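Local coordinates for Gp26 (Listeria phage P40, PDB 4JZ5), which probably hydrolyses bacterial cell-wall peptidoglycan as the glycosyl hydrolase family 25 catalytic domain of a Listeria phage endolysin, at residues 119-124 and 153-158; 149-154 and 159-164; 96-101 and 137-142; 26-31 and 201-206. All coordinates share one frame; numbering follows the deposited sequence.

Interaction 1: 119-124 and 153-158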
# COMPACT_ATOMS: atom_id res chain seq x y z
N GLU A 119 -7.72 -8.20 1.54
CA GLU A 119 -7.29 -9.55 1.21
C GLU A 119 -7.87 -10.63 2.12
O GLU A 119 -7.48 -11.79 2.03
CB GLU A 119 -5.77 -9.60 1.19
CG GLU A 119 -5.13 -9.36 2.53
CD GLU A 119 -3.59 -9.28 2.44
OE1 GLU A 119 -3.02 -8.19 2.32
OE2 GLU A 119 -2.93 -10.33 2.51
N GLU A 120 -8.82 -10.25 2.98
CA GLU A 120 -9.62 -11.21 3.73
C GLU A 120 -10.97 -10.55 3.94
O GLU A 120 -11.11 -9.34 3.76
CB GLU A 120 -8.97 -11.60 5.06
CG GLU A 120 -8.84 -10.48 6.09
CD GLU A 120 -8.29 -10.99 7.41
OE1 GLU A 120 -9.07 -11.57 8.20
OE2 GLU A 120 -7.07 -10.83 7.66
N VAL A 121 -11.97 -11.35 4.30
CA VAL A 121 -13.33 -10.85 4.42
C VAL A 121 -13.84 -11.01 5.85
O VAL A 121 -13.84 -12.11 6.38
CB VAL A 121 -14.29 -11.57 3.46
CG1 VAL A 121 -15.69 -10.99 3.58
CG2 VAL A 121 -13.77 -11.46 2.02
N LYS A 122 -14.23 -9.90 6.46
CA LYS A 122 -14.77 -9.90 7.82
C LYS A 122 -16.21 -9.37 7.81
O LYS A 122 -16.81 -9.13 8.86
CB LYS A 122 -13.92 -9.05 8.76
CG LYS A 122 -12.46 -9.50 8.88
CD LYS A 122 -12.29 -10.93 9.40
CE LYS A 122 -12.62 -11.08 10.88
NZ LYS A 122 -11.67 -10.35 11.76
N LEU A 123 -16.78 -9.18 6.62
CA LEU A 123 -18.12 -8.62 6.51
C LEU A 123 -19.12 -9.50 7.24
O LEU A 123 -19.14 -10.71 7.05
CB LEU A 123 -18.55 -8.53 5.05
CG LEU A 123 -17.75 -7.60 4.15
CD1 LEU A 123 -18.28 -7.69 2.72
CD2 LEU A 123 -17.79 -6.17 4.65
N LYS A 124 -19.98 -8.89 8.06
CA LYS A 124 -21.06 -9.64 8.69
C LYS A 124 -22.13 -10.01 7.66
O LYS A 124 -22.84 -11.01 7.79
CB LYS A 124 -21.70 -8.85 9.84
CG LYS A 124 -20.76 -8.54 11.00
CD LYS A 124 -20.27 -9.79 11.70
CE LYS A 124 -19.47 -9.44 12.95
NZ LYS A 124 -18.79 -10.63 13.50
N ASP A 153 -3.65 -11.50 -6.89
CA ASP A 153 -4.22 -11.87 -8.18
C ASP A 153 -5.53 -12.67 -8.05
O ASP A 153 -6.58 -12.23 -8.49
CB ASP A 153 -3.15 -12.68 -8.92
CG ASP A 153 -3.49 -12.95 -10.37
OD1 ASP A 153 -4.58 -12.57 -10.85
OD2 ASP A 153 -2.65 -13.58 -11.04
N SER A 154 -5.45 -13.84 -7.43
CA SER A 154 -6.57 -14.76 -7.30
C SER A 154 -7.72 -14.16 -6.49
O SER A 154 -8.88 -14.25 -6.89
CB SER A 154 -6.12 -16.06 -6.66
OG SER A 154 -7.21 -16.94 -6.50
N PHE A 155 -7.40 -13.57 -5.35
CA PHE A 155 -8.42 -12.95 -4.52
C PHE A 155 -9.14 -11.86 -5.31
O PHE A 155 -10.38 -11.74 -5.26
CB PHE A 155 -7.80 -12.36 -3.26
CG PHE A 155 -8.80 -11.80 -2.30
CD1 PHE A 155 -9.33 -10.54 -2.49
CD2 PHE A 155 -9.23 -12.55 -1.23
CE1 PHE A 155 -10.27 -10.04 -1.62
CE2 PHE A 155 -10.18 -12.05 -0.34
CZ PHE A 155 -10.69 -10.79 -0.54
N TRP A 156 -8.38 -11.05 -6.03
CA TRP A 156 -8.93 -9.95 -6.81
C TRP A 156 -9.96 -10.47 -7.80
O TRP A 156 -11.08 -9.95 -7.90
CB TRP A 156 -7.78 -9.24 -7.53
CG TRP A 156 -8.12 -7.98 -8.27
CD1 TRP A 156 -8.93 -7.86 -9.36
CD2 TRP A 156 -7.61 -6.68 -8.00
NE1 TRP A 156 -8.98 -6.54 -9.76
CE2 TRP A 156 -8.16 -5.80 -8.95
CE3 TRP A 156 -6.73 -6.16 -7.04
CZ2 TRP A 156 -7.89 -4.43 -8.96
CZ3 TRP A 156 -6.45 -4.80 -7.06
CH2 TRP A 156 -7.03 -3.96 -8.01
N LYS A 157 -9.60 -11.51 -8.54
CA LYS A 157 -10.50 -12.07 -9.53
C LYS A 157 -11.75 -12.65 -8.89
O LYS A 157 -12.87 -12.42 -9.37
CB LYS A 157 -9.78 -13.18 -10.31
CG LYS A 157 -8.71 -12.66 -11.26
CD LYS A 157 -8.14 -13.75 -12.15
CE LYS A 157 -7.37 -14.79 -11.37
NZ LYS A 157 -6.66 -15.74 -12.28
N THR A 158 -11.58 -13.41 -7.81
CA THR A 158 -12.70 -14.14 -7.23
C THR A 158 -13.61 -13.30 -6.35
O THR A 158 -14.64 -13.80 -5.89
CB THR A 158 -12.22 -15.37 -6.44
OG1 THR A 158 -11.42 -14.96 -5.33
CG2 THR A 158 -11.45 -16.33 -7.35
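Phe155 reaches out from helix 153-158 and lays one ring face against the backbone of Glu119 in the loop 119-124. Its CB points at the loop, and CG stands anti to the backbone N (chi1 -175°), which extends the ring away from its helix. CE1, CE2 and CZ, with CD2 on one flank, make the contact. CD2 comes to 3.8 Å from Glu119 O, and CE2 lies closer still, 3.6 Å from the same Glu119 O. CE1 sits 4.1 Å from Glu119 CA. That CA lies 4.0 Å from the Phe155 ring centroid and only 9° off the ring normal, a CH-pi contact almost squarely over the face. At the tip, CZ lies against Glu119 C on that same face and, near the ring plane, meets Val121 CG2 at 4.1 Å. Val121 thus touches the ring edge while Glu119 covers a face. The carboxylate of Glu119 leads away from Phe155, and Glu120 hydrogen-bonds through OE2 to Tyr81.

No hydrogen bond joins the two segments, so the contact rests on van der Waals and CH-pi forces at the protein surface. Strands 114-117 and 147-152 are parallel neighbours in the sheet, and the contact joins the segments that follow their C-terminal ends, as in beta/alpha-barrel-like folds. Glu119 also packs on Tyr150, Val121 reaches Val128 of helix 128-143, and the Phe155 ring stacks with His159.

Interaction 2: 149-154 and 159-164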
# COMPACT_ATOMS: atom_id res chain seq x y z
N LEU A 149 -6.17 0.29 -4.70
CA LEU A 149 -6.69 -0.96 -4.17
C LEU A 149 -5.64 -2.03 -4.37
O LEU A 149 -5.07 -2.15 -5.45
CB LEU A 149 -7.97 -1.33 -4.90
CG LEU A 149 -8.64 -2.64 -4.48
CD1 LEU A 149 -9.09 -2.62 -3.03
CD2 LEU A 149 -9.83 -2.91 -5.40
N TYR A 150 -5.40 -2.80 -3.31
CA TYR A 150 -4.44 -3.91 -3.31
C TYR A 150 -5.12 -5.21 -2.94
O TYR A 150 -5.87 -5.28 -1.97
CB TYR A 150 -3.31 -3.64 -2.30
CG TYR A 150 -2.46 -4.85 -1.97
CD1 TYR A 150 -2.85 -5.75 -0.98
CD2 TYR A 150 -1.26 -5.07 -2.63
CE1 TYR A 150 -2.09 -6.84 -0.66
CE2 TYR A 150 -0.48 -6.17 -2.32
CZ TYR A 150 -0.90 -7.05 -1.33
OH TYR A 150 -0.16 -8.16 -0.98
N ALA A 151 -4.77 -6.26 -3.69
CA ALA A 151 -5.04 -7.64 -3.30
C ALA A 151 -4.17 -8.56 -4.15
O ALA A 151 -3.57 -8.14 -5.15
CB ALA A 151 -6.51 -7.98 -3.48
N GLY A 152 -4.06 -9.82 -3.75
CA GLY A 152 -3.47 -10.81 -4.61
C GLY A 152 -4.33 -11.08 -5.83
O GLY A 152 -5.55 -10.91 -5.81
N ASP A 153 -3.65 -11.50 -6.89
CA ASP A 153 -4.22 -11.87 -8.18
C ASP A 153 -5.53 -12.67 -8.05
O ASP A 153 -6.58 -12.23 -8.49
CB ASP A 153 -3.15 -12.68 -8.92
CG ASP A 153 -3.49 -12.95 -10.37
OD1 ASP A 153 -4.58 -12.57 -10.85
OD2 ASP A 153 -2.65 -13.58 -11.04
N SER A 154 -5.45 -13.84 -7.43
CA SER A 154 -6.57 -14.76 -7.30
C SER A 154 -7.72 -14.16 -6.49
O SER A 154 -8.88 -14.25 -6.89
CB SER A 154 -6.12 -16.06 -6.66
OG SER A 154 -7.21 -16.94 -6.50
N HIS A 159 -13.26 -12.03 -6.13
CA HIS A 159 -14.14 -11.11 -5.42
C HIS A 159 -14.59 -9.94 -6.27
O HIS A 159 -15.16 -8.98 -5.75
CB HIS A 159 -13.49 -10.64 -4.12
CG HIS A 159 -13.30 -11.74 -3.14
ND1 HIS A 159 -12.28 -12.66 -3.25
CD2 HIS A 159 -14.05 -12.13 -2.08
CE1 HIS A 159 -12.39 -13.55 -2.27
NE2 HIS A 159 -13.45 -13.25 -1.54
N ASP A 160 -14.36 -10.03 -7.57
CA ASP A 160 -14.86 -9.04 -8.53
C ASP A 160 -14.24 -7.67 -8.32
O ASP A 160 -14.88 -6.67 -8.62
CB ASP A 160 -16.38 -8.86 -8.42
CG ASP A 160 -17.15 -9.90 -9.15
OD1 ASP A 160 -16.55 -10.69 -9.90
OD2 ASP A 160 -18.39 -9.90 -8.98
N LEU A 161 -13.00 -7.60 -7.85
CA LEU A 161 -12.43 -6.30 -7.54
C LEU A 161 -12.26 -5.39 -8.76
O LEU A 161 -12.11 -4.19 -8.59
CB LEU A 161 -11.11 -6.43 -6.76
CG LEU A 161 -11.22 -7.09 -5.38
CD1 LEU A 161 -9.89 -6.95 -4.64
CD2 LEU A 161 -12.37 -6.53 -4.55
N ASP A 162 -12.30 -5.94 -9.98
CA ASP A 162 -12.32 -5.10 -11.17
C ASP A 162 -13.48 -4.09 -11.14
O ASP A 162 -13.41 -3.05 -11.80
CB ASP A 162 -12.42 -5.94 -12.45
CG ASP A 162 -11.10 -6.56 -12.85
OD1 ASP A 162 -10.05 -6.14 -12.35
OD2 ASP A 162 -11.12 -7.47 -13.73
N LYS A 163 -14.54 -4.41 -10.41
CA LYS A 163 -15.71 -3.54 -10.35
C LYS A 163 -15.55 -2.35 -9.41
O LYS A 163 -16.39 -1.45 -9.41
CB LYS A 163 -16.94 -4.35 -9.95
CG LYS A 163 -17.32 -5.39 -10.99
CD LYS A 163 -18.54 -6.16 -10.56
CE LYS A 163 -18.97 -7.16 -11.62
NZ LYS A 163 -20.25 -7.82 -11.26
N VAL A 164 -14.50 -2.34 -8.59
CA VAL A 164 -14.23 -1.19 -7.73
C VAL A 164 -13.60 -0.07 -8.55
O VAL A 164 -12.73 -0.32 -9.37
CB VAL A 164 -13.31 -1.59 -6.56
CG1 VAL A 164 -13.08 -0.41 -5.64
CG2 VAL A 164 -13.91 -2.74 -5.78
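Leu149, Ala151, Leu161 and Val164, all buried, form the apolar part of this contact, and no hydrogen bond crosses between 149-154 and 159-164. One methyl of Leu149 does much of the work: CD2 lies 3.9 Å from Val164 CB and 4.0 Å from Leu161 CB, touching both residues at once. Leu149 CG is trans to the main-chain nitrogen (chi1 179°), which carries this branch out from the strand to meet the two side chains, each crossed at about a right angle. CG1 and CG2 of Val164 are both about 4.1 Å from Leu149 CD2, so the methyl faces the fork of the valine. Two residues along the strand, Ala151 CB meets Leu161 CD1 at 3.7 Å. Leu149 and Ala151 alternate along the strand with Tyr150, whose side chain points away.

Polar interactions shape 159-164 itself. Leu161 N bonds to Trp156 O and Asp160 N to Lys157 O; Asp160, with positive phi, is the C-prime residue of this Schellman motif, which ends helix 153-158 and turns Leu161 back toward the strand. A 3-10 segment follows, with Val164 N bonded to Leu161 O at 3.0 Å. Lys163 NZ and Asp160 OD2 form a long salt bridge of 3.6 Å.

Strand 147-152, helix 153-158 and the parallel neighbour strand 169-172 make a beta-alpha-beta crossover, the repeating connection expected of the barrel-like family 25 fold.

Interaction 3: 96-101 and 137-142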
# COMPACT_ATOMS: atom_id res chain seq x y z
N MET A 96 -9.74 5.51 10.01
CA MET A 96 -8.41 5.14 10.50
C MET A 96 -7.35 5.57 9.51
O MET A 96 -6.31 6.12 9.87
CB MET A 96 -8.30 3.62 10.69
CG MET A 96 -9.10 3.04 11.85
SD MET A 96 -8.45 3.45 13.50
CE MET A 96 -6.96 2.46 13.60
N LEU A 97 -7.58 5.29 8.23
CA LEU A 97 -6.63 5.66 7.21
C LEU A 97 -6.52 7.19 7.11
O LEU A 97 -5.41 7.73 6.99
CB LEU A 97 -7.00 5.03 5.87
CG LEU A 97 -6.08 5.33 4.68
CD1 LEU A 97 -4.60 5.05 4.95
CD2 LEU A 97 -6.54 4.53 3.48
N VAL A 98 -7.64 7.89 7.17
CA VAL A 98 -7.61 9.35 7.16
C VAL A 98 -6.84 9.88 8.37
O VAL A 98 -5.99 10.78 8.24
CB VAL A 98 -9.03 9.94 7.12
CG1 VAL A 98 -9.00 11.47 7.20
CG2 VAL A 98 -9.75 9.51 5.85
N SER A 99 -7.10 9.31 9.54
CA SER A 99 -6.40 9.72 10.74
C SER A 99 -4.90 9.46 10.65
O SER A 99 -4.10 10.29 11.09
CB SER A 99 -6.98 9.00 11.95
OG SER A 99 -8.26 9.51 12.26
N ALA A 100 -4.52 8.33 10.07
CA ALA A 100 -3.10 8.02 9.88
C ALA A 100 -2.44 9.04 8.95
O ALA A 100 -1.31 9.48 9.20
CB ALA A 100 -2.95 6.62 9.31
N TYR A 101 -3.14 9.39 7.88
CA TYR A 101 -2.68 10.44 6.98
C TYR A 101 -2.47 11.75 7.74
O TYR A 101 -1.42 12.40 7.62
CB TYR A 101 -3.69 10.58 5.83
CG TYR A 101 -3.39 11.72 4.90
CD1 TYR A 101 -2.42 11.62 3.92
CD2 TYR A 101 -4.09 12.91 5.00
CE1 TYR A 101 -2.15 12.68 3.07
CE2 TYR A 101 -3.83 13.96 4.15
CZ TYR A 101 -2.86 13.85 3.19
OH TYR A 101 -2.60 14.91 2.36
N ASP A 137 -14.37 5.69 -1.45
CA ASP A 137 -15.07 6.94 -1.62
C ASP A 137 -14.90 7.81 -0.39
O ASP A 137 -14.73 9.04 -0.49
CB ASP A 137 -16.56 6.71 -1.80
CG ASP A 137 -16.94 6.05 -3.13
OD1 ASP A 137 -16.09 5.90 -4.02
OD2 ASP A 137 -18.13 5.69 -3.26
N HIS A 138 -15.00 7.23 0.80
CA HIS A 138 -14.89 8.01 2.01
C HIS A 138 -13.51 8.64 2.15
O HIS A 138 -13.37 9.83 2.43
CB HIS A 138 -15.24 7.18 3.24
CG HIS A 138 -15.38 7.99 4.47
ND1 HIS A 138 -16.49 8.79 4.70
CD2 HIS A 138 -14.57 8.17 5.54
CE1 HIS A 138 -16.35 9.42 5.85
NE2 HIS A 138 -15.20 9.06 6.38
N VAL A 139 -12.47 7.83 1.95
CA VAL A 139 -11.12 8.34 2.10
C VAL A 139 -10.82 9.44 1.07
O VAL A 139 -10.26 10.49 1.41
CB VAL A 139 -10.09 7.21 2.01
CG1 VAL A 139 -8.68 7.77 2.08
CG2 VAL A 139 -10.32 6.18 3.10
N LYS A 140 -11.20 9.21 -0.18
CA LYS A 140 -11.00 10.22 -1.23
C LYS A 140 -11.75 11.50 -0.87
O LYS A 140 -11.21 12.61 -1.00
CB LYS A 140 -11.47 9.70 -2.59
CG LYS A 140 -10.53 8.67 -3.19
CD LYS A 140 -11.07 8.05 -4.47
CE LYS A 140 -11.30 9.04 -5.61
NZ LYS A 140 -10.05 9.71 -6.05
N GLY A 141 -12.99 11.37 -0.42
CA GLY A 141 -13.79 12.53 -0.10
C GLY A 141 -13.30 13.32 1.09
O GLY A 141 -13.55 14.53 1.17
N GLN A 142 -12.64 12.65 2.02
CA GLN A 142 -12.10 13.32 3.20
C GLN A 142 -10.78 14.02 2.93
O GLN A 142 -10.49 15.05 3.55
CB GLN A 142 -11.91 12.32 4.35
CG GLN A 142 -13.20 11.76 4.92
CD GLN A 142 -14.11 12.80 5.56
OE1 GLN A 142 -15.25 12.96 5.16
NE2 GLN A 142 -13.60 13.50 6.56
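Helix-to-helix apolar packing on the outside of the sheet joins helix 87-106 to helix 128-143, with Val98 and Val139 facing each other at its centre. The short segments run roughly parallel, their axes 9.8 Å apart at closest approach and crossing at -33°. The CA atoms of Val98 and Val139 are 6.2 Å apart.

Val98 divides its contacts between two residues one turn apart on the other helix. Its CG2, beside the backbone N and anti to the carbonyl carbon, lies 3.8 Å from Gln142 CB and 4.2 Å from Val139 CA. CG1 also reaches Gln142 CB, so both methyls of Val98 straddle the first carbon of the glutamine. The first torsion of Gln142 (chi1 -67°) puts its CG 3.6 Å above the plane of the His138 ring and offset toward its rim, within the same helix. On the inner side, Leu97 CD2 is 4.1 Å from Val139 CG1 and about as far from CG2, meeting the valine at the fork of its methyls; the two side chains cross at about a right angle. No hydrogen bond spans the two segments.

Leu97 continues inward to Leu78 and His80 of strand 76-81 and to Ser51 of strand 46-53, linking the helix pair to the sheet. His138 rests on Ile91 and Ala94 of helix 87-106 and bonds through NE2 to Asn95, a hydrogen bond between the helices beside the apolar contact.

Interaction 4: 26-31 and 201-206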
# COMPACT_ATOMS: atom_id res chain seq x y z
N LEU A 26 8.99 -0.28 -2.53
CA LEU A 26 8.84 -1.15 -1.37
C LEU A 26 7.53 -0.89 -0.66
O LEU A 26 6.99 0.21 -0.75
CB LEU A 26 9.96 -0.91 -0.36
CG LEU A 26 11.38 -1.10 -0.84
CD1 LEU A 26 12.35 -0.88 0.30
CD2 LEU A 26 11.56 -2.47 -1.48
N ASP A 27 7.04 -1.88 0.07
CA ASP A 27 6.05 -1.61 1.10
C ASP A 27 6.54 -2.22 2.40
O ASP A 27 7.13 -3.30 2.41
CB ASP A 27 4.64 -2.07 0.70
CG ASP A 27 4.54 -3.54 0.43
OD1 ASP A 27 4.71 -3.95 -0.72
OD2 ASP A 27 4.22 -4.28 1.40
N ILE A 28 6.35 -1.48 3.49
CA ILE A 28 6.87 -1.84 4.81
C ILE A 28 5.81 -1.58 5.87
O ILE A 28 4.82 -0.87 5.66
CB ILE A 28 8.18 -1.08 5.14
CG1 ILE A 28 7.95 0.43 5.18
CG2 ILE A 28 9.26 -1.45 4.15
CD1 ILE A 28 9.17 1.23 5.62
N SER A 29 6.05 -2.18 7.03
CA SER A 29 5.14 -2.13 8.15
C SER A 29 5.94 -2.37 9.43
O SER A 29 7.16 -2.29 9.44
CB SER A 29 4.06 -3.21 8.01
OG SER A 29 4.63 -4.49 8.22
N LYS A 30 5.23 -2.70 10.49
CA LYS A 30 5.90 -3.06 11.74
C LYS A 30 6.81 -4.27 11.58
O LYS A 30 7.69 -4.49 12.42
CB LYS A 30 4.88 -3.31 12.85
CG LYS A 30 4.05 -4.55 12.66
CD LYS A 30 4.65 -5.72 13.41
CE LYS A 30 3.60 -6.39 14.27
NZ LYS A 30 4.21 -7.38 15.20
N TRP A 31 6.62 -5.06 10.53
CA TRP A 31 7.46 -6.23 10.29
C TRP A 31 8.86 -5.86 9.81
O TRP A 31 9.73 -6.73 9.73
CB TRP A 31 6.76 -7.16 9.31
CG TRP A 31 5.52 -7.74 9.88
CD1 TRP A 31 4.24 -7.47 9.50
CD2 TRP A 31 5.43 -8.67 10.96
NE1 TRP A 31 3.35 -8.19 10.27
CE2 TRP A 31 4.06 -8.93 11.18
CE3 TRP A 31 6.38 -9.31 11.76
CZ2 TRP A 31 3.62 -9.81 12.16
CZ3 TRP A 31 5.93 -10.18 12.75
CH2 TRP A 31 4.57 -10.42 12.94
N LYS A 201 19.95 -4.30 1.41
CA LYS A 201 20.92 -4.08 2.46
C LYS A 201 20.36 -3.25 3.61
O LYS A 201 20.70 -3.44 4.76
CB LYS A 201 22.16 -3.40 1.88
CG LYS A 201 23.20 -2.98 2.90
CD LYS A 201 24.38 -2.31 2.22
CE LYS A 201 25.45 -1.91 3.22
NZ LYS A 201 25.98 -3.09 3.96
N ALA A 202 19.46 -2.34 3.28
CA ALA A 202 18.94 -1.38 4.26
C ALA A 202 17.97 -1.97 5.27
O ALA A 202 17.60 -1.30 6.23
CB ALA A 202 18.26 -0.24 3.54
N ILE A 203 17.53 -3.21 5.06
CA ILE A 203 16.51 -3.82 5.90
C ILE A 203 16.90 -5.27 6.17
O ILE A 203 17.11 -6.05 5.25
CB ILE A 203 15.12 -3.81 5.21
CG1 ILE A 203 14.71 -2.37 4.89
CG2 ILE A 203 14.09 -4.45 6.09
CD1 ILE A 203 13.39 -2.27 4.14
N ALA A 204 17.02 -5.65 7.44
CA ALA A 204 17.44 -7.02 7.74
C ALA A 204 16.38 -8.05 7.35
O ALA A 204 16.69 -9.14 6.86
CB ALA A 204 17.76 -7.14 9.22
N SER A 205 15.13 -7.66 7.56
CA SER A 205 13.98 -8.53 7.40
C SER A 205 13.54 -8.73 5.96
O SER A 205 13.77 -7.87 5.11
CB SER A 205 12.82 -7.89 8.16
OG SER A 205 13.30 -7.06 9.20
N PRO A 206 12.85 -9.85 5.67
CA PRO A 206 12.28 -9.96 4.33
C PRO A 206 11.40 -8.75 4.06
O PRO A 206 10.75 -8.25 4.99
CB PRO A 206 11.45 -11.24 4.41
CG PRO A 206 11.98 -11.98 5.61
CD PRO A 206 12.48 -10.96 6.55
O HOH W 1 9.76 -8.86 7.52
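An ST turn at the end of strand 25-28 and the corner that leads into strand 206-211 meet here through an apolar patch and a bridging water. Ile203 is the hub of the apolar part. Its CD1 lies 4.2 Å from Leu26 CD1 and 4.2 Å from Ile28 CG2, so one methyl touches two residues that project from the same side of the strand. CG1 of Ile203 lies anti to the carbonyl carbon, and the chain then runs extended through chi2 (177°) to bring that methyl forward.

Within 26-31 itself, Ser29 OG accepts a hydrogen bond from the backbone N of Trp31 at 3.1 Å with a nearly straight N-H...O angle of 168°, the bond that defines the ST turn. It helps set the direction of the backbone at Trp31, whose carbonyl oxygen faces the corner at 204-205. There Trp31 O approaches Ser205 CB at 3.7 Å. The polar link across the segments is water 1, which donates to both Trp31 O, at 3.1 Å, and Pro206 O, at 2.8 Å.

Leu26 also touches Ile200 and Met209, and Ile28 meets Val47, Ile49 and Val207. Strand 25-28 lies between parallel strand 46-53 and antiparallel strand 206-211 in the curled sheet, so the contact packs the loop entering 206-211 over the first strand, consistent with the barrel-like family 25 fold.

Overall arrangement
Interactions 1 and 2 adjoin each other and share helix 153-158: the first uses its outward ring on a loop at the surface, the second packs the turn after it against strand 147-152 in a buried apolar layer. Trp156 links them through a hydrogen bond from NE1 to Asp162. Interaction 3 is also mainly buried and apolar but joins two helices, about 20 Å from interaction 2 between centres, with helix 128-143 leading into strand 147-152. Interaction 4 lies across the chain's centre from interactions 2 and 3, yet reaches the same sheet as interaction 2; it alone among the four combines buried aliphatic contacts with a water bridge.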